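Side-chain contacts in stress response kinase A (Escherichia coli, PDB 1ZYL), which phosphorylates serine and threonine residues, its own included, and probably suppresses the effects of stress linked to reactive oxygen species: residues P87-N91 with G92-L96; Q9-P13 with D14-D18; L75-N79 with D80-V84; A226-D229 with L230-L234. All blocks are in the same frame, centred on the assembly; numbering follows the deposited sequence.

Overall arrangement
Interaction 4 is the buried contact, its centre about 11 Å from that of the chain. Interaction 2 lies at the surface, and interactions 1 and 3 are partly buried. Interactions 1 and 3 border the same helix, 64-79, and touch where P87 O meets L75 CD1 at 4.2 Å. Interaction 2 starts helix 13-22 with weak backbone bonds and an apolar pair, whereas interaction 3 ends helix 64-79 with a Schellman motif and a charged residue tied to the next helix. A single backbone bond closes interaction 1. Interactions 2 and 4 lie on opposite sides of the chain's centre, about 36 Å between centres; interaction 4 sits beside the inferred catalytic aspartate D201.

Interaction 1: residues P87-N91 with G92-L96; sequences PVAFN and GQTLL
F90 and Q93 close a tight chain reversal in the loop between helix 64-79 and strand 96-98 of the kinase-like N-terminal lobe. F90 N donates to Q93 O at 2.8 Å, and the N-H...O angle of 173° makes this bond almost straight. N91 and G92 form the bend; at the backbone angles of G92 a CB would press on the carbonyl oxygen of N91, which explains the glycine. Further down, A89 and T94 keep the two arms close, with CA atoms 4.4 Å apart.

T94 holds CG2 anti to its own carbonyl carbon, setting this methyl against the carbonyl oxygens of P87 and V88, with the CB of A89 3.9 Å from CG2. T94 CB also packs against P87 CG at 3.9 Å, and both P87 and T94 rest on H71 of helix 64-79. V88 CG1 covers one face of the F90 ring near its rim. L96 comes in from the other arm at about a right angle, and it also touches H23 and F103. An alanine at L96 would probably open a gap beside F90 and leave its ring less fixed in rotation. The ring atom concerned is F90 CD2, which lies 3.7 Å from L96 CD2 and 4.0 Å from L96 CD1.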
loop_
_atom_site.group_PDB
_atom_site.type_symbol
_atom_site.label_atom_id
_atom_site.label_comp_id
_atom_site.label_asym_id
_atom_site.label_seq_id
_atom_site.Cartn_x
_atom_site.Cartn_y
_atom_site.Cartn_z
ATOM N N PRO A 87 7.269 -15.164 -4.285
ATOM C CA PRO A 87 6.714 -15.750 -5.508
ATOM C C PRO A 87 7.499 -17.007 -5.883
ATOM O O PRO A 87 8.702 -17.076 -5.640
ATOM C CB PRO A 87 6.892 -14.632 -6.523
ATOM C CG PRO A 87 8.142 -13.949 -6.034
ATOM C CD PRO A 87 7.917 -13.872 -4.560
ATOM N N VAL A 88 6.821 -17.997 -6.459
ATOM C CA VAL A 88 7.477 -19.242 -6.864
ATOM C C VAL A 88 8.339 -19.058 -8.108
ATOM O O VAL A 88 8.020 -18.256 -8.983
ATOM C CB VAL A 88 6.456 -20.343 -7.178
ATOM C CG1 VAL A 88 7.157 -21.532 -7.812
ATOM C CG2 VAL A 88 5.741 -20.767 -5.910
ATOM N N ALA A 89 9.429 -19.812 -8.193
ATOM C CA ALA A 89 10.312 -19.711 -9.348
ATOM C C ALA A 89 9.952 -20.763 -10.388
ATOM O O ALA A 89 9.535 -21.875 -10.054
ATOM C CB ALA A 89 11.762 -19.874 -8.914
ATOM N N PHE A 90 10.106 -20.411 -11.657
ATOM C CA PHE A 90 9.786 -21.349 -12.719
ATOM C C PHE A 90 10.891 -21.532 -13.743
ATOM O O PHE A 90 10.892 -20.896 -14.801
ATOM C CB PHE A 90 8.488 -20.939 -13.414
ATOM C CG PHE A 90 7.267 -21.192 -12.587
ATOM C CD1 PHE A 90 6.813 -22.489 -12.382
ATOM C CD2 PHE A 90 6.591 -20.137 -11.970
ATOM C CE1 PHE A 90 5.702 -22.737 -11.573
ATOM C CE2 PHE A 90 5.477 -20.374 -11.157
ATOM C CZ PHE A 90 5.032 -21.676 -10.958
ATOM N N ASN A 91 11.833 -22.407 -13.404
ATOM C CA ASN A 91 12.943 -22.750 -14.279
ATOM C C ASN A 91 13.691 -21.527 -14.796
ATOM O O ASN A 91 14.006 -21.435 -15.986
ATOM C CB ASN A 91 12.412 -23.581 -15.451
ATOM C CG ASN A 91 11.550 -24.754 -14.993
ATOM O OD1 ASN A 91 10.853 -25.375 -15.794
ATOM N ND2 ASN A 91 11.601 -25.064 -13.700
ATOM N N GLY A 92 13.978 -20.595 -13.894
ATOM C CA GLY A 92 14.692 -19.397 -14.285
ATOM C C GLY A 92 14.402 -18.219 -13.377
ATOM O O GLY A 92 15.233 -17.844 -12.548
ATOM N N GLN A 93 13.222 -17.631 -13.530
ATOM C CA GLN A 93 12.843 -16.488 -12.714
ATOM C C GLN A 93 11.481 -16.699 -12.078
ATOM O O GLN A 93 10.929 -17.801 -12.100
ATOM C CB GLN A 93 12.808 -15.213 -13.554
ATOM C CG GLN A 93 11.627 -15.150 -14.495
ATOM C CD GLN A 93 11.654 -16.254 -15.524
ATOM O OE1 GLN A 93 10.621 -16.619 -16.089
ATOM N NE2 GLN A 93 12.845 -16.787 -15.787
ATOM N N THR A 94 10.948 -15.617 -11.520
ATOM C CA THR A 94 9.658 -15.646 -10.855
ATOM C C THR A 94 8.628 -14.791 -11.593
ATOM O O THR A 94 7.419 -14.979 -11.434
ATOM C CB THR A 94 9.788 -15.143 -9.387
ATOM O OG1 THR A 94 10.630 -13.984 -9.340
ATOM C CG2 THR A 94 10.388 -16.215 -8.510
ATOM N N LEU A 95 9.121 -13.872 -12.416
ATOM C CA LEU A 95 8.265 -12.957 -13.169
ATOM C C LEU A 95 7.830 -13.470 -14.533
ATOM O O LEU A 95 8.371 -13.044 -15.560
ATOM C CB LEU A 95 8.982 -11.625 -13.382
ATOM C CG LEU A 95 8.131 -10.368 -13.258
ATOM C CD1 LEU A 95 8.736 -9.284 -14.149
ATOM C CD2 LEU A 95 6.691 -10.664 -13.631
ATOM N N LEU A 96 6.849 -14.363 -14.557
ATOM C CA LEU A 96 6.367 -14.885 -15.827
ATOM C C LEU A 96 5.638 -13.775 -16.585
ATOM O O LEU A 96 5.281 -12.742 -16.013
ATOM C CB LEU A 96 5.424 -16.073 -15.601
ATOM C CG LEU A 96 5.866 -17.187 -14.644
ATOM C CD1 LEU A 96 7.394 -17.248 -14.556
ATOM C CD2 LEU A 96 5.281 -16.921 -13.275
#

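Interaction 2: residues Q9-P13 with D14-D18; sequences QTLHP and DTIMD
The H12 imidazole meets D14 at its edge, the D14 CB lying near the ring plane beside CD2. One face of the ring is covered towards its rim by CD of P13. The two side chains run side by side in the same direction, with ring and carboxylate planes 59° apart. Their polar ends stay separate, since H12 NE2 is 4.4 Å from D14 OD1. With chi1 at -162°, the H12 ring swings away from its own backbone N and comes alongside D14.

The first helical bonds are weak. M17 N gives one to P13 O at 3.3 Å; the bond from I16 N to H12 O is poorer in angle and doubtful.

On the protein side, L11 and I16 cross at about a right angle, with L11 CD2 4.1 Å from I16 CG1. Both also rest on F56 of strand 52-57; L11 reaches F101 as well, and I16 reaches L31. Helix 13-22 is thereby laid against the five-stranded sheet of the N-terminal lobe. With H12 at the N-cap, P13 opening the helix, and the residue before the cap packed on the fourth helical residue, the arrangement is that of a hydrophobic staple at a helix start.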
loop_
_atom_site.group_PDB
_atom_site.type_symbol
_atom_site.label_atom_id
_atom_site.label_comp_id
_atom_site.label_asym_id
_atom_site.label_seq_id
_atom_site.Cartn_x
_atom_site.Cartn_y
_atom_site.Cartn_z
ATOM N N GLN A 9 -7.388 -3.028 -19.880
ATOM C CA GLN A 9 -7.337 -4.132 -20.824
ATOM C C GLN A 9 -7.824 -5.361 -20.071
ATOM O O GLN A 9 -7.228 -5.752 -19.064
ATOM C CB GLN A 9 -5.911 -4.340 -21.345
ATOM C CG GLN A 9 -4.804 -3.993 -20.353
ATOM C CD GLN A 9 -4.108 -2.663 -20.666
ATOM O OE1 GLN A 9 -3.619 -2.454 -21.779
ATOM N NE2 GLN A 9 -4.054 -1.767 -19.679
ATOM N N THR A 10 -8.915 -5.956 -20.553
ATOM C CA THR A 10 -9.510 -7.130 -19.912
ATOM C C THR A 10 -8.641 -8.390 -19.984
ATOM O O THR A 10 -7.773 -8.524 -20.857
ATOM C CB THR A 10 -10.904 -7.449 -20.517
ATOM O OG1 THR A 10 -11.507 -8.541 -19.807
ATOM C CG2 THR A 10 -10.774 -7.801 -21.993
ATOM N N LEU A 11 -8.881 -9.314 -19.059
ATOM C CA LEU A 11 -8.125 -10.553 -19.024
ATOM C C LEU A 11 -9.053 -11.728 -18.742
ATOM O O LEU A 11 -9.386 -12.012 -17.589
ATOM C CB LEU A 11 -7.035 -10.472 -17.953
ATOM C CG LEU A 11 -5.809 -11.377 -18.143
ATOM C CD1 LEU A 11 -5.120 -11.038 -19.455
ATOM C CD2 LEU A 11 -4.847 -11.182 -16.985
ATOM N N HIS A 12 -9.469 -12.404 -19.808
ATOM C CA HIS A 12 -10.361 -13.547 -19.697
ATOM C C HIS A 12 -9.692 -14.631 -18.855
ATOM O O HIS A 12 -8.477 -14.800 -18.917
ATOM C CB HIS A 12 -10.656 -14.082 -21.091
ATOM C CG HIS A 12 -11.867 -14.954 -21.159
ATOM N ND1 HIS A 12 -13.136 -14.483 -20.903
ATOM C CD2 HIS A 12 -12.007 -16.265 -21.461
ATOM C CE1 HIS A 12 -14.006 -15.466 -21.045
ATOM N NE2 HIS A 12 -13.346 -16.558 -21.383
ATOM N N PRO A 13 -10.474 -15.381 -18.055
ATOM C CA PRO A 13 -9.897 -16.442 -17.221
ATOM C C PRO A 13 -9.280 -17.552 -18.059
ATOM O O PRO A 13 -8.510 -18.368 -17.557
ATOM C CB PRO A 13 -11.091 -16.933 -16.408
ATOM C CG PRO A 13 -12.233 -16.740 -17.355
ATOM C CD PRO A 13 -11.941 -15.359 -17.923
ATOM N N ASP A 14 -9.627 -17.578 -19.339
ATOM C CA ASP A 14 -9.099 -18.581 -20.258
ATOM C C ASP A 14 -7.686 -18.201 -20.699
ATOM O O ASP A 14 -6.781 -19.037 -20.713
ATOM C CB ASP A 14 -10.014 -18.704 -21.476
ATOM C CG ASP A 14 -10.731 -20.029 -21.531
ATOM O OD1 ASP A 14 -11.364 -20.419 -20.521
ATOM O OD2 ASP A 14 -10.659 -20.678 -22.595
ATOM N N THR A 15 -7.509 -16.935 -21.064
ATOM C CA THR A 15 -6.212 -16.432 -21.482
ATOM C C THR A 15 -5.214 -16.690 -20.353
ATOM O O THR A 15 -4.008 -16.794 -20.588
ATOM C CB THR A 15 -6.277 -14.924 -21.747
ATOM O OG1 THR A 15 -7.417 -14.640 -22.565
ATOM C CG2 THR A 15 -5.009 -14.446 -22.450
ATOM N N ILE A 16 -5.729 -16.785 -19.129
ATOM C CA ILE A 16 -4.899 -17.036 -17.961
ATOM C C ILE A 16 -4.464 -18.506 -17.917
ATOM O O ILE A 16 -3.290 -18.812 -17.669
ATOM C CB ILE A 16 -5.653 -16.655 -16.658
ATOM C CG1 ILE A 16 -5.709 -15.135 -16.538
ATOM C CG2 ILE A 16 -4.959 -17.240 -15.427
ATOM C CD1 ILE A 16 -6.373 -14.645 -15.276
ATOM N N MET A 17 -5.401 -19.416 -18.160
ATOM C CA MET A 17 -5.068 -20.832 -18.159
ATOM C C MET A 17 -3.955 -21.096 -19.173
ATOM O O MET A 17 -3.051 -21.897 -18.919
ATOM C CB MET A 17 -6.303 -21.668 -18.490
ATOM C CG MET A 17 -7.285 -21.778 -17.339
ATOM S SD MET A 17 -6.601 -22.681 -15.939
ATOM C CE MET A 17 -7.223 -24.321 -16.259
ATOM N N ASP A 18 -4.019 -20.420 -20.319
ATOM C CA ASP A 18 -2.995 -20.582 -21.348
ATOM C C ASP A 18 -1.655 -20.203 -20.724
ATOM O O ASP A 18 -0.675 -20.946 -20.796
ATOM C CB ASP A 18 -3.277 -19.671 -22.544
ATOM C CG ASP A 18 -4.651 -19.900 -23.145
ATOM O OD1 ASP A 18 -5.025 -21.076 -23.344
ATOM O OD2 ASP A 18 -5.355 -18.905 -23.427
#

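Interaction 3: residues L75-N79 with D80-V84; sequences LQLVN and DEVPV
V84 has CG1 anti to its carbonyl carbon (chi1 -60°), which leaves CG2 between the backbone N and the carbonyl carbon and brings that methyl against L77 CB and V78 CG2, 4.0 Å from each. V82 packs its CB on L77 CG at 3.8 Å. These contacts fold the chain back over the end of helix 64-79, which closes in a Schellman motif. E81, with positive phi (61°), is the C-prime residue. Its N bonds to V78 O at 2.8 Å, approaching from above the carbonyl plane, while V82 N makes the longer, weak bond to L77 O at 3.1 Å. The L77-V82 pair is the apolar contact that commonly accompanies this motif.

D80 N continues the helical pattern, donating to Q76 O at 3.1 Å nearly in line with the carbonyl. The D80 carboxylate lies beside its own backbone N (chi1 -54°) and near the Q76 stem; there OD2 accepts from T135 OG1 and forms a salt bridge with K138, which probably favours its charged form. Q76 OE1 is bonded to R197. L77 also touches M132 and T135, so apolar contacts and the T135 hydrogen bond join the helix end to helix 119-136, with K138 just beyond it. The D80 side chain passes that of Q76 obliquely, with OD2 3.7 Å from Q76 CG.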
loop_
_atom_site.group_PDB
_atom_site.type_symbol
_atom_site.label_atom_id
_atom_site.label_comp_id
_atom_site.label_asym_id
_atom_site.label_seq_id
_atom_site.Cartn_x
_atom_site.Cartn_y
_atom_site.Cartn_z
ATOM N N LEU A 75 11.780 -12.371 -1.595
ATOM C CA LEU A 75 12.607 -13.564 -1.505
ATOM C C LEU A 75 13.659 -13.428 -0.413
ATOM O O LEU A 75 13.861 -14.353 0.370
ATOM C CB LEU A 75 13.286 -13.838 -2.845
ATOM C CG LEU A 75 13.540 -15.316 -3.144
ATOM C CD1 LEU A 75 12.281 -15.919 -3.773
ATOM C CD2 LEU A 75 14.736 -15.464 -4.084
ATOM N N GLN A 76 14.329 -12.280 -0.363
ATOM C CA GLN A 76 15.352 -12.035 0.652
ATOM C C GLN A 76 14.717 -12.012 2.037
ATOM O O GLN A 76 15.243 -12.591 2.988
ATOM C CB GLN A 76 16.063 -10.705 0.385
ATOM C CG GLN A 76 16.961 -10.239 1.526
ATOM C CD GLN A 76 17.891 -9.100 1.131
ATOM O OE1 GLN A 76 17.555 -8.265 0.285
ATOM N NE2 GLN A 76 19.060 -9.051 1.757
ATOM N N LEU A 77 13.578 -11.341 2.138
ATOM C CA LEU A 77 12.851 -11.235 3.394
ATOM C C LEU A 77 12.554 -12.632 3.962
ATOM O O LEU A 77 12.598 -12.844 5.179
ATOM C CB LEU A 77 11.551 -10.463 3.153
ATOM C CG LEU A 77 11.124 -9.393 4.159
ATOM C CD1 LEU A 77 12.308 -8.524 4.524
ATOM C CD2 LEU A 77 10.002 -8.543 3.559
ATOM N N VAL A 78 12.249 -13.579 3.082
ATOM C CA VAL A 78 11.959 -14.942 3.511
ATOM C C VAL A 78 13.230 -15.511 4.134
ATOM O O VAL A 78 13.189 -16.123 5.202
ATOM C CB VAL A 78 11.543 -15.835 2.316
ATOM C CG1 VAL A 78 11.136 -17.206 2.799
ATOM C CG2 VAL A 78 10.402 -15.201 1.573
ATOM N N ASN A 79 14.354 -15.298 3.457
ATOM C CA ASN A 79 15.653 -15.767 3.934
ATOM C C ASN A 79 15.931 -15.358 5.383
ATOM O O ASN A 79 16.404 -16.166 6.179
ATOM C CB ASN A 79 16.778 -15.218 3.050
ATOM C CG ASN A 79 17.486 -16.300 2.256
ATOM O OD1 ASN A 79 17.054 -16.676 1.160
ATOM N ND2 ASN A 79 18.581 -16.817 2.813
ATOM N N ASP A 80 15.646 -14.097 5.709
ATOM C CA ASP A 80 15.873 -13.566 7.051
ATOM C C ASP A 80 14.728 -13.848 8.011
ATOM O O ASP A 80 14.626 -13.230 9.067
ATOM C CB ASP A 80 16.121 -12.070 6.970
ATOM C CG ASP A 80 17.235 -11.735 6.019
ATOM O OD1 ASP A 80 18.264 -12.434 6.074
ATOM O OD2 ASP A 80 17.092 -10.785 5.223
ATOM N N GLU A 81 13.869 -14.784 7.624
ATOM C CA GLU A 81 12.733 -15.215 8.429
ATOM C C GLU A 81 11.688 -14.153 8.768
ATOM O O GLU A 81 11.458 -13.832 9.933
ATOM C CB GLU A 81 13.237 -15.882 9.713
ATOM C CG GLU A 81 14.169 -17.063 9.459
ATOM C CD GLU A 81 14.619 -17.750 10.739
ATOM O OE1 GLU A 81 15.155 -17.063 11.638
ATOM O OE2 GLU A 81 14.442 -18.982 10.845
ATOM N N VAL A 82 11.052 -13.615 7.737
ATOM C CA VAL A 82 10.003 -12.625 7.923
ATOM C C VAL A 82 8.760 -13.154 7.202
ATOM O O VAL A 82 8.803 -13.476 6.014
ATOM C CB VAL A 82 10.421 -11.258 7.361
ATOM C CG1 VAL A 82 9.317 -10.241 7.588
ATOM C CG2 VAL A 82 11.702 -10.800 8.040
ATOM N N PRO A 83 7.638 -13.256 7.930
ATOM C CA PRO A 83 6.322 -13.741 7.496
ATOM C C PRO A 83 5.735 -13.142 6.221
ATOM O O PRO A 83 4.845 -12.299 6.283
ATOM C CB PRO A 83 5.435 -13.456 8.707
ATOM C CG PRO A 83 6.374 -13.492 9.847
ATOM C CD PRO A 83 7.554 -12.736 9.306
ATOM N N VAL A 84 6.224 -13.583 5.071
ATOM C CA VAL A 84 5.726 -13.106 3.786
ATOM C C VAL A 84 5.808 -14.262 2.801
ATOM O O VAL A 84 6.595 -15.181 2.992
ATOM C CB VAL A 84 6.574 -11.930 3.242
ATOM C CG1 VAL A 84 6.550 -10.772 4.215
ATOM C CG2 VAL A 84 7.997 -12.381 2.996
#

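Interaction 4: residues A226-D229 with L230-L234; sequences AVQD and LWMLL
W231 passes the carbonyl of V227 with CB 4.0 Å from V227 O, in a short, weakly bonded helical turn, 228-231, of the kinase-like fold. Its CG sits between the backbone N and the carbonyl carbon (chi1 76°), which swings the indole back along the turn. CD1 follows at 3.4 Å from the same V227 O, which stands at the ring edge. NE1 reaches the amide end of Q228; the two side chains run alongside one another, with amide and ring planes 64° apart. M232 CG lies over one face near the rim, while I266 and L269 of helix 266-283 also pack on W231. A leucine in its place would probably open a gap towards helix 266-283 and leave the Q228 amide without the indole edge beside it.

D229 finds its partners outside the two segments. Its OD1 accepts from H133 NE2 and H199 N, and OD2 takes a weak bond from G200 N, so the carboxylate holds the backbone just before D201, the inferred proton acceptor. This recalls the helix-F aspartate of protein kinases. M232 also borders the site, its side chain about 4 Å from that of D201. The turn itself is gripped at V227 O, which accepts from L230 N at 2.7 Å, the donor lying above the carbonyl plane, and from W231 N at 2.9 Å, nearly end-on.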
loop_
_atom_site.group_PDB
_atom_site.type_symbol
_atom_site.label_atom_id
_atom_site.label_comp_id
_atom_site.label_asym_id
_atom_site.label_seq_id
_atom_site.Cartn_x
_atom_site.Cartn_y
_atom_site.Cartn_z
ATOM N N ALA A 226 10.554 4.423 7.929
ATOM C CA ALA A 226 10.038 3.304 8.704
ATOM C C ALA A 226 8.623 3.556 9.210
ATOM O O ALA A 226 7.777 2.662 9.146
ATOM C CB ALA A 226 10.972 3.000 9.860
ATOM N N VAL A 227 8.355 4.766 9.700
ATOM C CA VAL A 227 7.020 5.098 10.200
ATOM C C VAL A 227 5.880 4.713 9.269
ATOM O O VAL A 227 4.781 4.402 9.739
ATOM C CB VAL A 227 6.851 6.593 10.488
ATOM C CG1 VAL A 227 6.954 6.837 11.965
ATOM C CG2 VAL A 227 7.882 7.393 9.741
ATOM N N GLN A 228 6.141 4.742 7.962
ATOM C CA GLN A 228 5.128 4.413 6.960
ATOM C C GLN A 228 4.423 3.098 7.244
ATOM O O GLN A 228 3.219 2.990 7.047
ATOM C CB GLN A 228 5.753 4.328 5.571
ATOM C CG GLN A 228 5.077 5.188 4.528
ATOM C CD GLN A 228 3.579 4.986 4.464
ATOM O OE1 GLN A 228 3.088 3.994 3.922
ATOM N NE2 GLN A 228 2.840 5.936 5.023
ATOM N N ASP A 229 5.181 2.101 7.696
ATOM C CA ASP A 229 4.628 0.781 7.986
ATOM C C ASP A 229 4.141 0.673 9.424
ATOM O O ASP A 229 3.780 -0.416 9.880
ATOM C CB ASP A 229 5.683 -0.303 7.731
ATOM C CG ASP A 229 6.051 -0.436 6.265
ATOM O OD1 ASP A 229 7.132 -0.989 5.977
ATOM O OD2 ASP A 229 5.259 -0.001 5.400
ATOM N N LEU A 230 4.127 1.795 10.143
ATOM C CA LEU A 230 3.681 1.780 11.527
ATOM C C LEU A 230 2.483 2.661 11.847
ATOM O O LEU A 230 1.613 2.268 12.624
ATOM C CB LEU A 230 4.827 2.167 12.454
ATOM C CG LEU A 230 6.029 1.227 12.555
ATOM C CD1 LEU A 230 6.977 1.774 13.619
ATOM C CD2 LEU A 230 5.581 -0.183 12.917
ATOM N N TRP A 231 2.405 3.844 11.254
ATOM C CA TRP A 231 1.291 4.706 11.612
ATOM C C TRP A 231 -0.102 4.166 11.311
ATOM O O TRP A 231 -1.016 4.368 12.105
ATOM C CB TRP A 231 1.454 6.115 11.015
ATOM C CG TRP A 231 1.171 6.239 9.556
ATOM C CD1 TRP A 231 2.057 6.083 8.530
ATOM C CD2 TRP A 231 -0.093 6.550 8.954
ATOM N NE1 TRP A 231 1.425 6.280 7.326
ATOM C CE2 TRP A 231 0.106 6.568 7.557
ATOM C CE3 TRP A 231 -1.373 6.813 9.462
ATOM C CZ2 TRP A 231 -0.933 6.843 6.656
ATOM C CZ3 TRP A 231 -2.405 7.085 8.570
ATOM C CH2 TRP A 231 -2.175 7.097 7.181
ATOM N N MET A 232 -0.283 3.464 10.199
ATOM C CA MET A 232 -1.622 2.964 9.875
ATOM C C MET A 232 -2.125 1.851 10.773
ATOM O O MET A 232 -3.246 1.381 10.604
ATOM C CB MET A 232 -1.706 2.512 8.408
ATOM C CG MET A 232 -1.774 3.673 7.417
ATOM S SD MET A 232 -1.941 3.173 5.701
ATOM C CE MET A 232 -0.283 2.679 5.359
ATOM N N LEU A 233 -1.309 1.434 11.734
ATOM C CA LEU A 233 -1.709 0.365 12.640
ATOM C C LEU A 233 -2.524 0.884 13.821
ATOM O O LEU A 233 -3.465 0.234 14.259
ATOM C CB LEU A 233 -0.475 -0.393 13.161
ATOM C CG LEU A 233 0.340 -1.267 12.190
ATOM C CD1 LEU A 233 1.561 -1.822 12.892
ATOM C CD2 LEU A 233 -0.505 -2.411 11.668
ATOM N N LEU A 234 -2.172 2.061 14.325
ATOM C CA LEU A 234 -2.855 2.631 15.477
ATOM C C LEU A 234 -4.360 2.707 15.317
ATOM O O LEU A 234 -4.864 3.019 14.247
ATOM C CB LEU A 234 -2.319 4.024 15.764
ATOM C CG LEU A 234 -0.815 4.259 15.647
ATOM C CD1 LEU A 234 -0.505 5.529 16.423
ATOM C CD2 LEU A 234 -0.006 3.083 16.193
#